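Local coordinates for lipoprotein LPPX (Mycobacterium tuberculosis, PDB 2BYO), which probably carries phthiocerol dimycocerosates from the cell membrane to the outer membrane, holding the lipid in a large hydrophobic cavity, at residues L159-W172 with V182-Q194. Residues are numbered along the deposited sequence; the frame is centred on the assembly and turned at random.
Sequences LDPGAKSARPATVW and VRASIDLGSGSIQ. With ZN (zinc ion), chain E; LNL (alpha-linolenic acid), chain K.
Trp172 and Arg183 form a hydrogen-bonded pair in the antiparallel hairpin of strands 167-174 and 181-187, with their side chains on the same face. The Arg183 chain runs over one face of the indole. Arg183 CD makes a CH-pi contact, 4.1 Å from the centroid of the Trp172 six-membered ring. Thr170 CG2 lies over the opposite face, and Ser185 OG sits at the ring edge. Trp172 NE1 is hydrogen-bonded to Glu137 OE1 and Arg183 NE to Thr196 OG1, so both have partners on other strands. In a classic beta bulge Val182 N and Arg183 N both donate, weakly, to Trp172 O. At the next hydrogen-bonded pair, Thr170 and Ser185 exchange two backbone bonds, and one water bridges Thr170 OG1 and Ser185 OG, at 3.1 Å from each.

Near the hairpin's open end, Arg167 bends at chi2 and chi3 (-56° and -51°), which brings its guanidinium to the end of strand 181-187 and the turn after it. Arg167 NE donates to Asp187 O at 2.9 Å, with the acceptor in the guanidinium plane. Arg167 NH2 makes a more bent bond to Asp187 O, at 3.3 Å. Arg167 NH2 also forms a long salt bridge of 3.5 Å to Asp187 OD2, with the two planar groups nearly perpendicular. Gly189 N lies over one guanidinium face. In the loop ahead of strand 167-174, Asp160 CB touches Leu188 CD2 at 4.1 Å. Asp160 OD1 binds a zinc ion at 2.0 Å, and a water is a further ligand.

Ala169, Val171, Ala184 and Ile186 point to the other face of the sheet. Ile186 CG2 meets Leu159 CD2 at 4.0 Å, beside a bound alpha-linolenic acid. Ile193 CG2 packs on the same lipid. Val171 touches the bound docosahexaenoic acid.

The chemistry is thus divided: Thr170, Trp172, Arg183 and Ser185 on one face, the Arg167-Asp187 grip at the strand ends, and an apolar lining on the other face, consistent with lipid binding in the half-barrel.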
loop_
_atom_site.group_PDB
_atom_site.type_symbol
_atom_site.label_atom_id
_atom_site.label_comp_id
_atom_site.label_asym_id
_atom_site.label_seq_id
_atom_site.Cartn_x
_atom_site.Cartn_y
_atom_site.Cartn_z
ATOM N N LEU A 159 9.196 3.090 -2.768
ATOM C CA LEU A 159 8.452 3.313 -1.530
ATOM C C LEU A 159 9.230 4.183 -0.536
ATOM O O LEU A 159 8.644 4.982 0.197
ATOM C CB LEU A 159 8.174 1.956 -0.887
ATOM C CG LEU A 159 6.839 1.697 -0.203
ATOM C CD1 LEU A 159 5.683 2.383 -0.925
ATOM C CD2 LEU A 159 6.644 0.195 -0.144
ATOM N N ASP A 160 10.550 4.001 -0.510
ATOM C CA ASP A 160 11.436 4.659 0.448
ATOM C C ASP A 160 12.707 5.044 -0.321
ATOM O O ASP A 160 13.636 4.241 -0.405
ATOM C CB ASP A 160 11.729 3.709 1.625
ATOM C CG ASP A 160 12.738 4.270 2.629
ATOM O OD1 ASP A 160 12.823 5.506 2.806
ATOM O OD2 ASP A 160 13.464 3.450 3.248
ATOM N N PRO A 161 12.743 6.274 -0.890
ATOM C CA PRO A 161 13.819 6.694 -1.803
ATOM C C PRO A 161 15.242 6.540 -1.268
ATOM O O PRO A 161 16.182 6.445 -2.061
ATOM C CB PRO A 161 13.510 8.179 -2.057
ATOM C CG PRO A 161 12.061 8.319 -1.798
ATOM C CD PRO A 161 11.750 7.351 -0.696
ATOM N N GLY A 162 15.398 6.542 0.055
ATOM C CA GLY A 162 16.706 6.393 0.692
ATOM C C GLY A 162 17.160 4.955 0.889
ATOM O O GLY A 162 18.259 4.724 1.382
ATOM N N ALA A 163 16.322 3.991 0.507
ATOM C CA ALA A 163 16.629 2.571 0.700
ATOM C C ALA A 163 17.928 2.163 0.002
ATOM O O ALA A 163 18.126 2.462 -1.175
ATOM C CB ALA A 163 15.464 1.701 0.208
ATOM N N LYS A 164 18.806 1.480 0.735
ATOM C CA LYS A 164 20.108 1.076 0.207
ATOM C C LYS A 164 20.292 -0.433 0.060
ATOM O O LYS A 164 21.309 -0.877 -0.484
ATOM C CB LYS A 164 21.223 1.625 1.100
ATOM C CG LYS A 164 21.309 3.141 1.135
ATOM C CD LYS A 164 21.703 3.729 -0.215
ATOM C CE LYS A 164 22.125 5.180 -0.072
ATOM N NZ LYS A 164 21.055 6.027 0.530
ATOM N N SER A 165 19.339 -1.224 0.546
ATOM C CA SER A 165 19.440 -2.679 0.436
ATOM C C SER A 165 18.100 -3.317 0.156
ATOM O O SER A 165 17.042 -2.666 0.248
ATOM C CB SER A 165 20.059 -3.292 1.704
ATOM O OG SER A 165 19.209 -3.148 2.835
ATOM N N ALA A 166 18.155 -4.596 -0.203
ATOM C CA ALA A 166 16.953 -5.403 -0.370
ATOM C C ALA A 166 16.282 -5.571 0.990
ATOM O O ALA A 166 16.963 -5.740 2.003
ATOM C CB ALA A 166 17.300 -6.762 -0.970
ATOM N N ARG A 167 14.955 -5.515 1.018
ATOM C CA ARG A 167 14.217 -5.565 2.278
ATOM C C ARG A 167 13.184 -6.692 2.296
ATOM O O ARG A 167 12.655 -7.054 1.244
ATOM C CB ARG A 167 13.530 -4.223 2.536
ATOM C CG ARG A 167 14.481 -3.018 2.637
ATOM C CD ARG A 167 15.570 -3.180 3.690
ATOM N NE ARG A 167 15.028 -3.577 4.987
ATOM C CZ ARG A 167 15.757 -4.025 6.013
ATOM N NH1 ARG A 167 17.079 -4.131 5.917
ATOM N NH2 ARG A 167 15.156 -4.370 7.152
ATOM N N PRO A 168 12.910 -7.257 3.491
ATOM C CA PRO A 168 11.867 -8.265 3.611
ATOM C C PRO A 168 10.479 -7.645 3.475
ATOM O O PRO A 168 10.244 -6.522 3.925
ATOM C CB PRO A 168 12.056 -8.849 5.016
ATOM C CG PRO A 168 13.025 -7.996 5.718
ATOM C CD PRO A 168 13.594 -6.991 4.771
ATOM N N ALA A 169 9.590 -8.383 2.832
ATOM C CA ALA A 169 8.216 -7.980 2.670
ATOM C C ALA A 169 7.323 -9.199 2.884
ATOM O O ALA A 169 7.803 -10.350 2.877
ATOM C CB ALA A 169 8.003 -7.390 1.287
ATOM N N THR A 170 6.035 -8.935 3.091
ATOM C CA THR A 170 5.044 -9.981 3.294
ATOM C C THR A 170 3.736 -9.588 2.619
ATOM O O THR A 170 3.385 -8.408 2.597
ATOM C CB THR A 170 4.758 -10.207 4.787
ATOM O OG1 THR A 170 5.993 -10.374 5.497
ATOM C CG2 THR A 170 3.861 -11.474 4.990
ATOM N N VAL A 171 3.042 -10.566 2.042
ATOM C CA VAL A 171 1.690 -10.348 1.529
ATOM C C VAL A 171 0.767 -11.411 2.105
ATOM O O VAL A 171 1.198 -12.542 2.359
ATOM C CB VAL A 171 1.607 -10.385 -0.026
ATOM C CG1 VAL A 171 2.457 -9.268 -0.640
ATOM C CG2 VAL A 171 2.009 -11.746 -0.589
ATOM N N TRP A 172 -0.493 -11.033 2.301
ATOM C CA TRP A 172 -1.528 -11.934 2.778
ATOM C C TRP A 172 -2.657 -11.939 1.764
ATOM O O TRP A 172 -3.293 -10.900 1.523
ATOM C CB TRP A 172 -2.054 -11.456 4.122
ATOM C CG TRP A 172 -1.119 -11.646 5.289
ATOM C CD1 TRP A 172 -1.120 -12.692 6.164
ATOM C CD2 TRP A 172 -0.087 -10.751 5.737
ATOM N NE1 TRP A 172 -0.148 -12.517 7.116
ATOM C CE2 TRP A 172 0.506 -11.337 6.879
ATOM C CE3 TRP A 172 0.408 -9.521 5.278
ATOM C CZ2 TRP A 172 1.555 -10.728 7.579
ATOM C CZ3 TRP A 172 1.451 -8.920 5.971
ATOM C CH2 TRP A 172 2.018 -9.529 7.104
ATOM N N VAL A 182 -5.270 -8.796 1.023
ATOM C CA VAL A 182 -5.837 -8.313 2.292
ATOM C C VAL A 182 -4.820 -7.413 3.006
ATOM O O VAL A 182 -5.163 -6.347 3.531
ATOM C CB VAL A 182 -6.272 -9.487 3.205
ATOM C CG1 VAL A 182 -6.833 -8.972 4.533
ATOM C CG2 VAL A 182 -7.300 -10.351 2.505
ATOM N N ARG A 183 -3.561 -7.831 2.981
ATOM C CA ARG A 183 -2.506 -7.065 3.598
ATOM C C ARG A 183 -1.171 -7.232 2.866
ATOM O O ARG A 183 -0.883 -8.278 2.252
ATOM C CB ARG A 183 -2.389 -7.466 5.078
ATOM C CG ARG A 183 -1.356 -6.705 5.914
ATOM C CD ARG A 183 -1.518 -7.028 7.401
ATOM N NE ARG A 183 -2.726 -6.406 7.945
ATOM C CZ ARG A 183 -3.214 -6.638 9.159
ATOM N NH1 ARG A 183 -2.627 -7.507 9.972
ATOM N NH2 ARG A 183 -4.311 -6.003 9.559
ATOM N N ALA A 184 -0.372 -6.172 2.933
ATOM C CA ALA A 184 0.991 -6.171 2.435
ATOM C C ALA A 184 1.827 -5.322 3.368
ATOM O O ALA A 184 1.389 -4.265 3.814
ATOM C CB ALA A 184 1.030 -5.616 1.030
ATOM N N SER A 185 3.027 -5.778 3.677
ATOM C CA SER A 185 3.895 -5.008 4.535
ATOM C C SER A 185 5.367 -5.170 4.152
ATOM O O SER A 185 5.760 -6.156 3.526
ATOM C CB SER A 185 3.657 -5.362 6.011
ATOM O OG SER A 185 4.268 -6.578 6.362
ATOM N N ILE A 186 6.152 -4.165 4.516
ATOM C CA ILE A 186 7.566 -4.137 4.229
ATOM C C ILE A 186 8.285 -3.655 5.482
ATOM O O ILE A 186 7.826 -2.736 6.169
ATOM C CB ILE A 186 7.890 -3.270 2.983
ATOM C CG1 ILE A 186 9.375 -3.373 2.623
ATOM C CG2 ILE A 186 7.474 -1.813 3.180
ATOM C CD1 ILE A 186 9.708 -2.780 1.270
ATOM N N ASP A 187 9.393 -4.316 5.782
ATOM C CA ASP A 187 10.224 -3.983 6.923
ATOM C C ASP A 187 11.392 -3.235 6.339
ATOM O O ASP A 187 12.257 -3.827 5.700
ATOM C CB ASP A 187 10.669 -5.255 7.637
ATOM C CG ASP A 187 11.793 -5.024 8.631
ATOM O OD1 ASP A 187 11.935 -3.907 9.198
ATOM O OD2 ASP A 187 12.540 -5.998 8.856
ATOM N N LEU A 188 11.368 -1.922 6.525
ATOM C CA LEU A 188 12.427 -1.057 6.093
ATOM C C LEU A 188 13.437 -1.065 7.249
ATOM O O LEU A 188 13.152 -1.581 8.326
ATOM C CB LEU A 188 11.878 0.345 5.811
ATOM C CG LEU A 188 10.638 0.397 4.897
ATOM C CD1 LEU A 188 9.909 1.737 5.023
ATOM C CD2 LEU A 188 11.020 0.131 3.447
ATOM N N GLY A 189 14.619 -0.527 7.039
ATOM C CA GLY A 189 15.621 -0.540 8.115
ATOM C C GLY A 189 15.102 0.133 9.383
ATOM O O GLY A 189 15.090 -0.469 10.463
ATOM N N SER A 190 14.630 1.367 9.223
ATOM C CA SER A 190 14.221 2.222 10.330
ATOM C C SER A 190 12.805 1.954 10.843
ATOM O O SER A 190 12.454 2.357 11.954
ATOM C CB SER A 190 14.294 3.682 9.875
ATOM O OG SER A 190 13.462 3.871 8.729
ATOM N N GLY A 191 11.979 1.317 10.025
ATOM C CA GLY A 191 10.580 1.104 10.385
ATOM C C GLY A 191 9.889 0.165 9.431
ATOM O O GLY A 191 10.534 -0.535 8.658
ATOM N N SER A 192 8.566 0.137 9.497
ATOM C CA SER A 192 7.789 -0.736 8.632
ATOM C C SER A 192 6.532 -0.029 8.174
ATOM O O SER A 192 6.065 0.912 8.821
ATOM C CB SER A 192 7.422 -2.031 9.361
ATOM O OG SER A 192 6.594 -1.738 10.471
ATOM N N ILE A 193 6.020 -0.475 7.033
ATOM C CA ILE A 193 4.776 0.039 6.467
ATOM C C ILE A 193 3.866 -1.150 6.227
ATOM O O ILE A 193 4.295 -2.176 5.688
ATOM C CB ILE A 193 4.992 0.788 5.138
ATOM C CG1 ILE A 193 6.023 1.900 5.306
ATOM C CG2 ILE A 193 3.664 1.373 4.629
ATOM C CD1 ILE A 193 6.458 2.566 3.998
ATOM N N GLN A 194 2.614 -1.009 6.644
ATOM C CA GLN A 194 1.628 -2.052 6.482
ATOM C C GLN A 194 0.406 -1.457 5.806
ATOM O O GLN A 194 -0.075 -0.389 6.201
ATOM C CB GLN A 194 1.217 -2.576 7.839
ATOM C CG GLN A 194 0.131 -3.645 7.784
ATOM C CD GLN A 194 -0.398 -3.930 9.160
ATOM O OE1 GLN A 194 -1.296 -3.233 9.642
ATOM N NE2 GLN A 194 0.196 -4.911 9.828
HETATM ZN ZN ZN E . 13.485 7.236 3.678
HETATM O O1 LNL K . -0.821 7.810 -3.941
HETATM C C1 LNL K . -1.809 7.963 -3.183
HETATM O O2 LNL K . -1.683 8.380 -2.008
HETATM C C2 LNL K . -3.201 7.661 -3.711
HETATM C C3 LNL K . -3.674 6.267 -3.313
HETATM C C4 LNL K . -4.210 6.213 -1.877
HETATM C C5 LNL K . -3.339 5.441 -0.875
HETATM C C6 LNL K . -2.823 4.081 -1.379
HETATM C C7 LNL K . -1.553 3.663 -0.634
HETATM C C8 LNL K . -0.266 4.169 -1.296
HETATM C C9 LNL K . 0.901 3.194 -1.115
HETATM C C10 LNL K . 1.977 3.690 -0.150
HETATM C C11 LNL K . 1.764 3.067 1.215
HETATM C C12 LNL K . 2.094 1.802 1.515
HETATM C C13 LNL K . 2.736 0.838 0.535
HETATM C C14 LNL K . 2.499 -0.615 0.948
HETATM C C15 LNL K . 3.598 -1.195 1.839
HETATM C C16 LNL K . 3.855 -2.671 1.528
HETATM C C17 LNL K . 4.648 -2.861 0.232
HETATM C C18 LNL K . 5.038 -4.305 -0.020
HETATM O O HOH W 1 7.192 -7.565 6.252
HETATM O O HOH W 2 15.451 6.354 3.944
#